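PDB 6AKZ: GlcNAc Inducible Gene 2, GIG2, which binds an iron(III) ion in a cupin-type fold and is probably an oxygenase of the DUF1479 family, made by Candida albicans in response to GlcNAc. Local coordinates for residues N264-S267 / G268-T271; R179-E182 / P183-A187; V96-I99 / D100-N104; Q374-S378 / I379-Q383. All blocks are in the same frame, centred on the assembly; numbering follows the deposited sequence.

Contact 3 comes first along the chain, in the opening turns of helix 96-112, followed by contact 2 at the end of strand 178-181, contact 1 in the loop between strands 256-261 and 272-274, and contact 4 at the start of helix 382-394. Contacts 1 and 2 have centres 11 Å apart and touch where G270 CA packs on R181 NH1. Contact 3 reaches contact 2 through F103 and I180. Contact 4 lies about 32 Å, centre to centre, from contacts 1 and 2, across the chain's centre. Contacts 1 and 2 lie on the iron side of the fold, the side chains of T271 and A187 being about 13 and 11 Å from the metal, whereas contact 4 leads into helix 382-394, away from that site.

Contact 1: residues N264-S267 / G268-T271; sequences NNKS and GEGT
E269 folds back over K266, and the two side chains run side by side in the same direction around the type II beta turn K266-E269. The tight part is mainly polar. E269 N donates to K266 O at 3.1 Å, closing the turn, while K266 N donates to E269 OE1 at 2.8 Å in a nearly straight bond (171°) that arrives from above the carboxylate plane. With CG anti to its own carbonyl carbon (chi1 -64°) and the chain extended beyond it, the E269 carboxylate is carried back over that N-H, and E269 CD packs 3.6 Å from K266 CB. G268 takes the turn's positive-phi position. An apolar addition is T271 CG2, 3.9 Å from N265 CB; T271 OG1 is hydrogen-bonded to D358 OD2.

The outer side is looser and wet. K266 NZ stays 4.3 Å from E269 OE2, beyond salt-bridge range, and a water donating to E269 OE1 at 2.7 Å accepts from NZ. Another water links OE1 to N265 ND2, which also hydrogen-bonds to H366 O, while N265 OD1 pairs with S263 OG. One carboxylate oxygen thus serves backbone and solvent, so hydrogen bonds probably stabilise its charge more than the lysine does.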
loop_
_atom_site.group_PDB
_atom_site.type_symbol
_atom_site.label_atom_id
_atom_site.label_comp_id
_atom_site.label_asym_id
_atom_site.label_seq_id
_atom_site.Cartn_x
_atom_site.Cartn_y
_atom_site.Cartn_z
ATOM N N ASN A 264 -21.727 -6.528 3.603
ATOM C CA ASN A 264 -22.300 -5.616 2.625
ATOM C C ASN A 264 -22.423 -4.249 3.265
ATOM O O ASN A 264 -23.127 -4.151 4.308
ATOM C CB ASN A 264 -23.710 -6.040 2.230
ATOM C CG ASN A 264 -23.764 -7.404 1.623
ATOM O OD1 ASN A 264 -22.967 -7.797 0.728
ATOM N ND2 ASN A 264 -24.694 -8.203 2.155
ATOM N N ASN A 265 -21.818 -3.187 2.683
ATOM C CA ASN A 265 -21.939 -1.799 3.224
ATOM C C ASN A 265 -21.989 -0.810 2.084
ATOM O O ASN A 265 -21.199 -0.927 1.154
ATOM C CB ASN A 265 -20.764 -1.432 4.101
ATOM C CG ASN A 265 -20.489 -2.487 5.154
ATOM O OD1 ASN A 265 -19.719 -3.452 4.876
ATOM N ND2 ASN A 265 -21.200 -2.436 6.296
ATOM N N LYS A 266 -22.931 0.100 2.109
ATOM C CA LYS A 266 -23.134 1.020 0.950
ATOM C C LYS A 266 -22.093 2.145 1.094
ATOM O O LYS A 266 -21.481 2.190 2.102
ATOM C CB LYS A 266 -24.492 1.643 0.994
ATOM C CG LYS A 266 -25.561 0.644 0.613
ATOM C CD LYS A 266 -26.934 1.291 0.740
ATOM C CE LYS A 266 -28.051 0.286 0.702
ATOM N NZ LYS A 266 -28.244 -0.256 2.089
ATOM N N SER A 267 -21.829 2.913 0.039
ATOM C CA SER A 267 -20.827 4.020 0.085
ATOM C C SER A 267 -21.055 4.856 1.305
ATOM O O SER A 267 -22.227 5.170 1.634
ATOM C CB SER A 267 -20.899 4.922 -1.175
ATOM O OG SER A 267 -20.759 4.182 -2.315
ATOM N N GLY A 268 -20.011 5.217 2.019
ATOM C CA GLY A 268 -20.158 6.054 3.214
ATOM C C GLY A 268 -20.448 5.316 4.526
ATOM O O GLY A 268 -20.414 5.895 5.588
ATOM N N GLU A 269 -20.802 4.036 4.470
ATOM C CA GLU A 269 -21.171 3.310 5.696
ATOM C C GLU A 269 -19.947 2.643 6.306
ATOM O O GLU A 269 -19.798 1.431 6.202
ATOM C CB GLU A 269 -22.254 2.247 5.365
ATOM C CG GLU A 269 -23.546 2.863 4.880
ATOM C CD GLU A 269 -24.700 1.861 4.546
ATOM O OE1 GLU A 269 -24.490 0.595 4.429
ATOM O OE2 GLU A 269 -25.877 2.403 4.450
ATOM N N GLY A 270 -19.084 3.424 6.918
ATOM C CA GLY A 270 -17.955 2.857 7.588
ATOM C C GLY A 270 -17.006 2.081 6.698
ATOM O O GLY A 270 -16.414 1.111 7.112
ATOM N N THR A 271 -16.820 2.575 5.474
ATOM C CA THR A 271 -15.919 1.947 4.504
ATOM C C THR A 271 -14.579 2.677 4.281
ATOM O O THR A 271 -13.894 3.055 5.232
ATOM C CB THR A 271 -16.611 1.760 3.139
ATOM O OG1 THR A 271 -17.272 2.976 2.765
ATOM C CG2 THR A 271 -17.631 0.635 3.210
HETATM O O HOH W 1 -23.698 -0.876 6.614
HETATM O O HOH W 2 -26.037 -1.571 3.804
#

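Contact 2: residues R179-E182 / P183-A187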
loop_
_atom_site.group_PDB
_atom_site.type_symbol
_atom_site.label_atom_id
_atom_site.label_comp_id
_atom_site.label_asym_id
_atom_site.label_seq_id
_atom_site.Cartn_x
_atom_site.Cartn_y
_atom_site.Cartn_z
ATOM N N ARG A 179 -10.741 -5.952 10.552
ATOM C CA ARG A 179 -11.567 -4.891 11.080
ATOM C C ARG A 179 -13.016 -5.358 11.106
ATOM O O ARG A 179 -13.523 -5.987 10.159
ATOM C CB ARG A 179 -11.413 -3.632 10.252
ATOM C CG ARG A 179 -12.552 -2.654 10.544
ATOM C CD ARG A 179 -12.350 -1.357 9.834
ATOM N NE ARG A 179 -12.264 -1.373 8.348
ATOM C CZ ARG A 179 -13.261 -1.487 7.471
ATOM N NH1 ARG A 179 -14.480 -1.841 7.856
ATOM N NH2 ARG A 179 -13.023 -1.237 6.163
ATOM N N ILE A 180 -13.679 -5.168 12.251
ATOM C CA ILE A 180 -15.109 -5.409 12.320
ATOM C C ILE A 180 -15.672 -4.158 12.983
ATOM O O ILE A 180 -15.528 -4.009 14.205
ATOM C CB ILE A 180 -15.467 -6.649 13.174
ATOM C CG1 ILE A 180 -14.801 -7.895 12.593
ATOM C CG2 ILE A 180 -16.969 -6.896 13.180
ATOM C CD1 ILE A 180 -14.944 -9.136 13.452
ATOM N N ARG A 181 -16.186 -3.222 12.167
ATOM C CA ARG A 181 -16.596 -1.898 12.602
ATOM C C ARG A 181 -18.117 -1.876 12.783
ATOM O O ARG A 181 -18.873 -2.088 11.858
ATOM C CB ARG A 181 -16.197 -0.838 11.641
ATOM C CG ARG A 181 -16.526 0.604 12.092
ATOM C CD ARG A 181 -15.834 1.565 11.187
ATOM N NE ARG A 181 -16.238 2.934 11.466
ATOM C CZ ARG A 181 -15.909 3.980 10.729
ATOM N NH1 ARG A 181 -15.183 3.855 9.623
ATOM N NH2 ARG A 181 -16.300 5.183 11.105
ATOM N N GLU A 182 -18.546 -1.732 14.044
ATOM C CA GLU A 182 -19.983 -1.594 14.340
ATOM C C GLU A 182 -20.503 -0.200 13.923
ATOM O O GLU A 182 -19.778 0.796 14.015
ATOM C CB GLU A 182 -20.274 -1.856 15.834
ATOM C CG GLU A 182 -20.056 -3.315 16.224
ATOM C CD GLU A 182 -20.974 -4.291 15.526
ATOM O OE1 GLU A 182 -22.173 -3.995 15.354
ATOM O OE2 GLU A 182 -20.515 -5.371 15.095
ATOM N N PRO A 183 -21.814 -0.118 13.605
ATOM C CA PRO A 183 -22.386 1.215 13.385
ATOM C C PRO A 183 -22.227 2.086 14.574
ATOM O O PRO A 183 -22.298 1.599 15.731
ATOM C CB PRO A 183 -23.855 0.928 13.135
ATOM C CG PRO A 183 -23.887 -0.456 12.544
ATOM C CD PRO A 183 -22.741 -1.183 13.233
ATOM N N GLY A 184 -21.878 3.317 14.337
ATOM C CA GLY A 184 -21.744 4.274 15.408
ATOM C C GLY A 184 -20.310 4.455 15.780
ATOM O O GLY A 184 -19.967 5.411 16.458
ATOM N N LYS A 185 -19.455 3.521 15.390
ATOM C CA LYS A 185 -18.035 3.688 15.669
ATOM C C LYS A 185 -17.556 4.755 14.700
ATOM O O LYS A 185 -17.714 4.596 13.463
ATOM C CB LYS A 185 -17.259 2.378 15.490
ATOM C CG LYS A 185 -15.755 2.520 15.709
ATOM C CD LYS A 185 -15.384 3.060 17.083
ATOM C CE LYS A 185 -13.878 3.186 17.245
ATOM N NZ LYS A 185 -13.240 4.239 16.421
ATOM N N ALA A 186 -17.029 5.835 15.285
ATOM C CA ALA A 186 -16.466 6.944 14.552
ATOM C C ALA A 186 -14.935 6.815 14.429
ATOM O O ALA A 186 -14.319 6.042 15.139
ATOM C CB ALA A 186 -16.856 8.280 15.209
ATOM N N ALA A 187 -14.352 7.601 13.529
ATOM C CA ALA A 187 -12.968 7.485 13.149
ATOM C C ALA A 187 -12.323 8.859 13.195
ATOM O O ALA A 187 -11.138 8.949 13.451
ATOM C CB ALA A 187 -12.855 6.892 11.737
#
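R181 lays its aliphatic chain across that of K185, the two crossing at about a right angle, with R181 CG 3.9 Å from K185 CB. Between them the backbone makes a type II beta turn, E182 to K185, which brings strand 178-181 of the large mixed sheet to its end and starts the loop toward strand 192-193. The turn is closed in the usual way, by K185 N donating to E182 O at 3.1 Å. P183 and G184 occupy its two corners. The positive phi of G184 would jam a side chain against the carbonyl oxygen before it.

What distinguishes this turn is the arginine that spans it. R181 has CG anti to its backbone N (chi1 -176°) and stays extended as far as NE, a shape long enough to carry the guanidinium to the far end of the turn. There it grips a single acceptor side-on: R181 NE and R181 NH2 both donate to K185 O, at 3.0 and 2.8 Å. That oxygen sits in the guanidinium plane, at its edge, whereas both nitrogens approach from the same face of the carbonyl plane. NH2 also donates to D358 O, so two carbonyls from different loops help to fix the group's rotation, and R181 further packs on V357 of strand 355-357.

The loop runs on toward the iron: the side chain of A187 is about 11 Å from the metal, which H192, D194 and H355 bind. On the way it passes the same guanidinium, with A187 CB 3.9 Å from R181 NH2 and oblique to the group's plane.

Contact 3: residues V96-I99 / D100-N104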
loop_
_atom_site.group_PDB
_atom_site.type_symbol
_atom_site.label_atom_id
_atom_site.label_comp_id
_atom_site.label_asym_id
_atom_site.label_seq_id
_atom_site.Cartn_x
_atom_site.Cartn_y
_atom_site.Cartn_z
ATOM N N VAL A 96 -20.817 -15.731 -1.235
ATOM C CA VAL A 96 -21.334 -15.183 0.002
ATOM C C VAL A 96 -21.394 -16.228 1.084
ATOM O O VAL A 96 -21.098 -15.950 2.247
ATOM C CB VAL A 96 -22.731 -14.570 -0.202
ATOM C CG1 VAL A 96 -23.401 -14.248 1.129
ATOM C CG2 VAL A 96 -22.637 -13.341 -1.110
ATOM N N ASP A 97 -21.763 -17.452 0.760
ATOM C CA ASP A 97 -21.826 -18.426 1.829
ATOM C C ASP A 97 -20.486 -18.691 2.494
ATOM O O ASP A 97 -20.383 -18.899 3.720
ATOM C CB ASP A 97 -22.448 -19.749 1.331
ATOM C CG ASP A 97 -23.975 -19.640 1.125
ATOM O OD1 ASP A 97 -24.651 -18.714 1.667
ATOM O OD2 ASP A 97 -24.497 -20.489 0.380
ATOM N N ARG A 98 -19.448 -18.742 1.684
ATOM C CA ARG A 98 -18.107 -18.892 2.200
ATOM C C ARG A 98 -17.612 -17.727 3.054
ATOM O O ARG A 98 -16.964 -17.869 4.105
ATOM C CB ARG A 98 -17.173 -19.089 1.000
ATOM C CG ARG A 98 -15.727 -19.280 1.369
ATOM C CD ARG A 98 -15.438 -20.295 2.429
ATOM N NE ARG A 98 -15.885 -21.621 2.027
ATOM C CZ ARG A 98 -15.782 -22.717 2.797
ATOM N NH1 ARG A 98 -15.263 -22.646 4.017
ATOM N NH2 ARG A 98 -16.204 -23.908 2.337
ATOM N N ILE A 99 -17.936 -16.549 2.610
ATOM C CA ILE A 99 -17.681 -15.342 3.381
ATOM C C ILE A 99 -18.331 -15.357 4.745
ATOM O O ILE A 99 -17.703 -15.004 5.753
ATOM C CB ILE A 99 -18.129 -14.073 2.620
ATOM C CG1 ILE A 99 -17.267 -13.845 1.427
ATOM C CG2 ILE A 99 -18.128 -12.845 3.526
ATOM C CD1 ILE A 99 -15.849 -13.422 1.675
ATOM N N ASP A 100 -19.586 -15.799 4.795
ATOM C CA ASP A 100 -20.325 -15.877 6.054
ATOM C C ASP A 100 -19.677 -16.854 7.039
ATOM O O ASP A 100 -19.569 -16.562 8.229
ATOM C CB ASP A 100 -21.779 -16.281 5.798
ATOM C CG ASP A 100 -22.509 -15.293 4.908
ATOM O OD1 ASP A 100 -21.887 -14.289 4.498
ATOM O OD2 ASP A 100 -23.702 -15.519 4.618
ATOM N N ILE A 101 -19.238 -18.007 6.538
ATOM C CA ILE A 101 -18.582 -18.988 7.365
ATOM C C ILE A 101 -17.284 -18.383 7.921
ATOM O O ILE A 101 -16.989 -18.489 9.100
ATOM C CB ILE A 101 -18.338 -20.258 6.498
ATOM C CG1 ILE A 101 -19.652 -20.989 6.239
ATOM C CG2 ILE A 101 -17.332 -21.175 7.167
ATOM C CD1 ILE A 101 -19.605 -21.906 5.018
ATOM N N TRP A 102 -16.461 -17.786 7.056
ATOM C CA TRP A 102 -15.235 -17.150 7.530
ATOM C C TRP A 102 -15.454 -16.049 8.574
ATOM O O TRP A 102 -14.754 -15.998 9.597
ATOM C CB TRP A 102 -14.427 -16.582 6.334
ATOM C CG TRP A 102 -13.704 -17.580 5.481
ATOM C CD1 TRP A 102 -13.294 -18.842 5.846
ATOM C CD2 TRP A 102 -13.232 -17.376 4.150
ATOM N NE1 TRP A 102 -12.668 -19.444 4.811
ATOM C CE2 TRP A 102 -12.588 -18.583 3.753
ATOM C CE3 TRP A 102 -13.300 -16.319 3.224
ATOM C CZ2 TRP A 102 -12.009 -18.735 2.474
ATOM C CZ3 TRP A 102 -12.684 -16.464 1.981
ATOM C CH2 TRP A 102 -12.106 -17.680 1.582
ATOM N N PHE A 103 -16.453 -15.198 8.344
ATOM C CA PHE A 103 -16.764 -14.098 9.279
ATOM C C PHE A 103 -17.163 -14.715 10.625
ATOM O O PHE A 103 -16.665 -14.311 11.650
ATOM C CB PHE A 103 -17.908 -13.201 8.770
ATOM C CG PHE A 103 -18.251 -12.120 9.711
ATOM C CD1 PHE A 103 -17.378 -11.081 9.931
ATOM C CD2 PHE A 103 -19.388 -12.223 10.522
ATOM C CE1 PHE A 103 -17.639 -10.088 10.886
ATOM C CE2 PHE A 103 -19.663 -11.264 11.471
ATOM C CZ PHE A 103 -18.790 -10.185 11.642
ATOM N N ASN A 104 -18.058 -15.707 10.576
ATOM C CA ASN A 104 -18.484 -16.299 11.848
ATOM C C ASN A 104 -17.372 -17.013 12.606
ATOM O O ASN A 104 -17.267 -16.828 13.795
ATOM C CB ASN A 104 -19.649 -17.232 11.619
ATOM C CG ASN A 104 -20.878 -16.514 11.215
ATOM O OD1 ASN A 104 -21.197 -15.419 11.695
ATOM N ND2 ASN A 104 -21.622 -17.138 10.359
#
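The indole of W102 carries the aliphatic part of R98 over one face. R98 CG stands 3.8 Å from the centroid of the W102 six-membered ring, only 8° off the normal, in a CH-pi contact, and R98 CD lies over the same face toward the rim, 3.6 Å from W102 CE2. The carbonyl oxygen R98 O also lies over this face, while I99 CD1 approaches obliquely, 4.2 Å from W102 CE3. The guanidinium of R98 is turned 53° from the indole and has I101 CD1 over one of its own faces. R98 leaves the backbone with CG anti to N (chi1 -179°) and then bends at both following torsions, which curls the chain back over the tryptophan. NE1 of W102 donates to E138 of helix 134-140, a bond that should restrain the swing of the ring, and the indole also packs on P135 and A139.

Along the exposed flank, D100 OD1 approaches V96 O to 2.9 Å, two acceptors brought together; a salt bridge from OD1 to K343 probably offsets that repulsion. D97 OD1 and D100 OD2, like charges, are 4.5 Å apart.

Backbone bonds join each residue to the fourth before it, as in W102 N to R98 O at 3.0 Å. The arginine and tryptophan thus form an i to i+4 pair on an amphipathic alpha-helix, whose I99 and W102 pack on L260 of the large sheet.

Contact 4: residues Q374-S378 / I379-Q383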
loop_
_atom_site.group_PDB
_atom_site.type_symbol
_atom_site.label_atom_id
_atom_site.label_comp_id
_atom_site.label_asym_id
_atom_site.label_seq_id
_atom_site.Cartn_x
_atom_site.Cartn_y
_atom_site.Cartn_z
ATOM N N GLN A 374 -0.666 -6.681 -1.555
ATOM C CA GLN A 374 0.289 -7.290 -2.433
ATOM C C GLN A 374 1.713 -7.022 -2.010
ATOM O O GLN A 374 2.115 -5.860 -1.921
ATOM C CB GLN A 374 0.051 -6.735 -3.852
ATOM C CG GLN A 374 1.012 -7.350 -4.872
ATOM C CD GLN A 374 0.601 -7.014 -6.281
ATOM O OE1 GLN A 374 0.782 -5.928 -6.712
ATOM N NE2 GLN A 374 0.120 -8.024 -7.046
ATOM N N THR A 375 2.466 -8.089 -1.756
ATOM C CA THR A 375 3.800 -8.001 -1.230
ATOM C C THR A 375 4.657 -8.926 -2.136
ATOM O O THR A 375 4.713 -10.140 -1.971
ATOM C CB THR A 375 3.802 -8.538 0.205
ATOM O OG1 THR A 375 2.866 -7.790 0.996
ATOM C CG2 THR A 375 5.183 -8.456 0.801
ATOM N N PRO A 376 5.320 -8.360 -3.142
ATOM C CA PRO A 376 6.114 -9.218 -4.025
ATOM C C PRO A 376 7.386 -9.729 -3.367
ATOM O O PRO A 376 7.956 -9.062 -2.482
ATOM C CB PRO A 376 6.455 -8.262 -5.210
ATOM C CG PRO A 376 6.524 -6.873 -4.507
ATOM C CD PRO A 376 5.395 -6.925 -3.474
ATOM N N LEU A 377 7.797 -10.898 -3.837
ATOM C CA LEU A 377 9.084 -11.414 -3.490
ATOM C C LEU A 377 10.135 -10.431 -4.001
ATOM O O LEU A 377 10.266 -10.202 -5.194
ATOM C CB LEU A 377 9.318 -12.839 -4.011
ATOM C CG LEU A 377 10.767 -13.384 -3.800
ATOM C CD1 LEU A 377 11.023 -13.519 -2.311
ATOM C CD2 LEU A 377 10.774 -14.773 -4.468
ATOM N N SER A 378 10.792 -9.798 -3.098
ATOM C CA SER A 378 11.752 -8.709 -3.458
ATOM C C SER A 378 12.724 -8.493 -2.398
ATOM O O SER A 378 12.555 -8.919 -1.238
ATOM C CB SER A 378 10.996 -7.373 -3.813
ATOM O OG SER A 378 10.525 -6.774 -2.624
ATOM N N ILE A 379 13.802 -7.828 -2.740
ATOM C CA ILE A 379 14.939 -7.718 -1.763
ATOM C C ILE A 379 14.578 -7.086 -0.405
ATOM O O ILE A 379 15.036 -7.569 0.658
ATOM C CB ILE A 379 16.162 -7.088 -2.425
ATOM C CG1 ILE A 379 17.413 -7.348 -1.619
ATOM C CG2 ILE A 379 16.026 -5.607 -2.688
ATOM C CD1 ILE A 379 17.813 -8.806 -1.638
ATOM N N THR A 380 13.682 -6.106 -0.400
ATOM C CA THR A 380 13.301 -5.434 0.883
ATOM C C THR A 380 12.197 -6.232 1.609
ATOM O O THR A 380 11.745 -5.753 2.623
ATOM C CB THR A 380 12.915 -3.951 0.719
ATOM O OG1 THR A 380 11.737 -3.814 -0.114
ATOM C CG2 THR A 380 14.055 -3.117 0.076
ATOM N N ASN A 381 11.714 -7.341 1.011
ATOM C CA ASN A 381 10.713 -8.216 1.574
ATOM C C ASN A 381 11.288 -9.533 2.113
ATOM O O ASN A 381 10.545 -10.377 2.595
ATOM C CB ASN A 381 9.573 -8.462 0.598
ATOM C CG ASN A 381 8.559 -7.336 0.649
ATOM O OD1 ASN A 381 8.432 -6.697 1.722
ATOM N ND2 ASN A 381 7.934 -6.982 -0.473
ATOM N N ILE A 382 12.586 -9.723 2.017
ATOM C CA ILE A 382 13.155 -10.972 2.576
ATOM C C ILE A 382 12.983 -10.986 4.104
ATOM O O ILE A 382 12.666 -12.043 4.712
ATOM C CB ILE A 382 14.606 -11.157 2.138
ATOM C CG1 ILE A 382 14.705 -11.249 0.614
ATOM C CG2 ILE A 382 15.181 -12.369 2.831
ATOM C CD1 ILE A 382 13.997 -12.414 -0.020
ATOM N N GLN A 383 13.092 -9.831 4.744
ATOM C CA GLN A 383 12.859 -9.834 6.224
ATOM C C GLN A 383 11.424 -10.173 6.576
ATOM O O GLN A 383 11.160 -10.856 7.533
ATOM C CB GLN A 383 13.227 -8.479 6.814
ATOM C CG GLN A 383 14.706 -8.240 6.800
ATOM C CD GLN A 383 15.509 -9.061 7.808
ATOM O OE1 GLN A 383 14.983 -9.922 8.560
ATOM N NE2 GLN A 383 16.814 -8.794 7.833
HETATM O O HOH W 3 12.100 -4.768 -2.320
#
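S378 and N381 carry this contact, which lies in the lead-in to helix 382-394. S378 uses its backbone first: S378 O accepts from N381 N at 2.9 Å, a bond from well above the carbonyl plane, and so closes the bend through I379 and T380. Its hydroxyl stands between the backbone N and the carbonyl carbon (chi1 75°), facing a water held 2.6 Å from S378 OG. That water also accepts from T380 N and meets T380 OG1, bridging the two hydroxyls.

N381 points back at residues 375-378. N381 ND2 donates to P376 O at 2.9 Å, with an N-H...O angle of 157° and in the carbonyl plane, the oxygen tilted 16° from the amide plane. The same nitrogen donates to F253 O, so carbonyls of two chain segments share one NH2 group and would hold the amide against rotation. T375 CG2 packs 3.4 Å from N381 ND2 and 3.6 Å from N381 CG, placing a methyl group against the amide.

On the apolar side, L377 CD1 meets I382 CD1 at 3.9 Å, the two side chains running at a slant to each other. I382 continues onto A454 and A457 of helix 445-460, and L377 packs on R451 of that helix.

Most of the contact is buried, yet N381 N has S378 O, N381 ND2 has P376 O and F253 O, and T380 N has the water. Neutral hydrogen bonds therefore link residues 376-378 to the residue just before helix 382-394, beside apolar packing; none of the side chains that meet across this contact is charged.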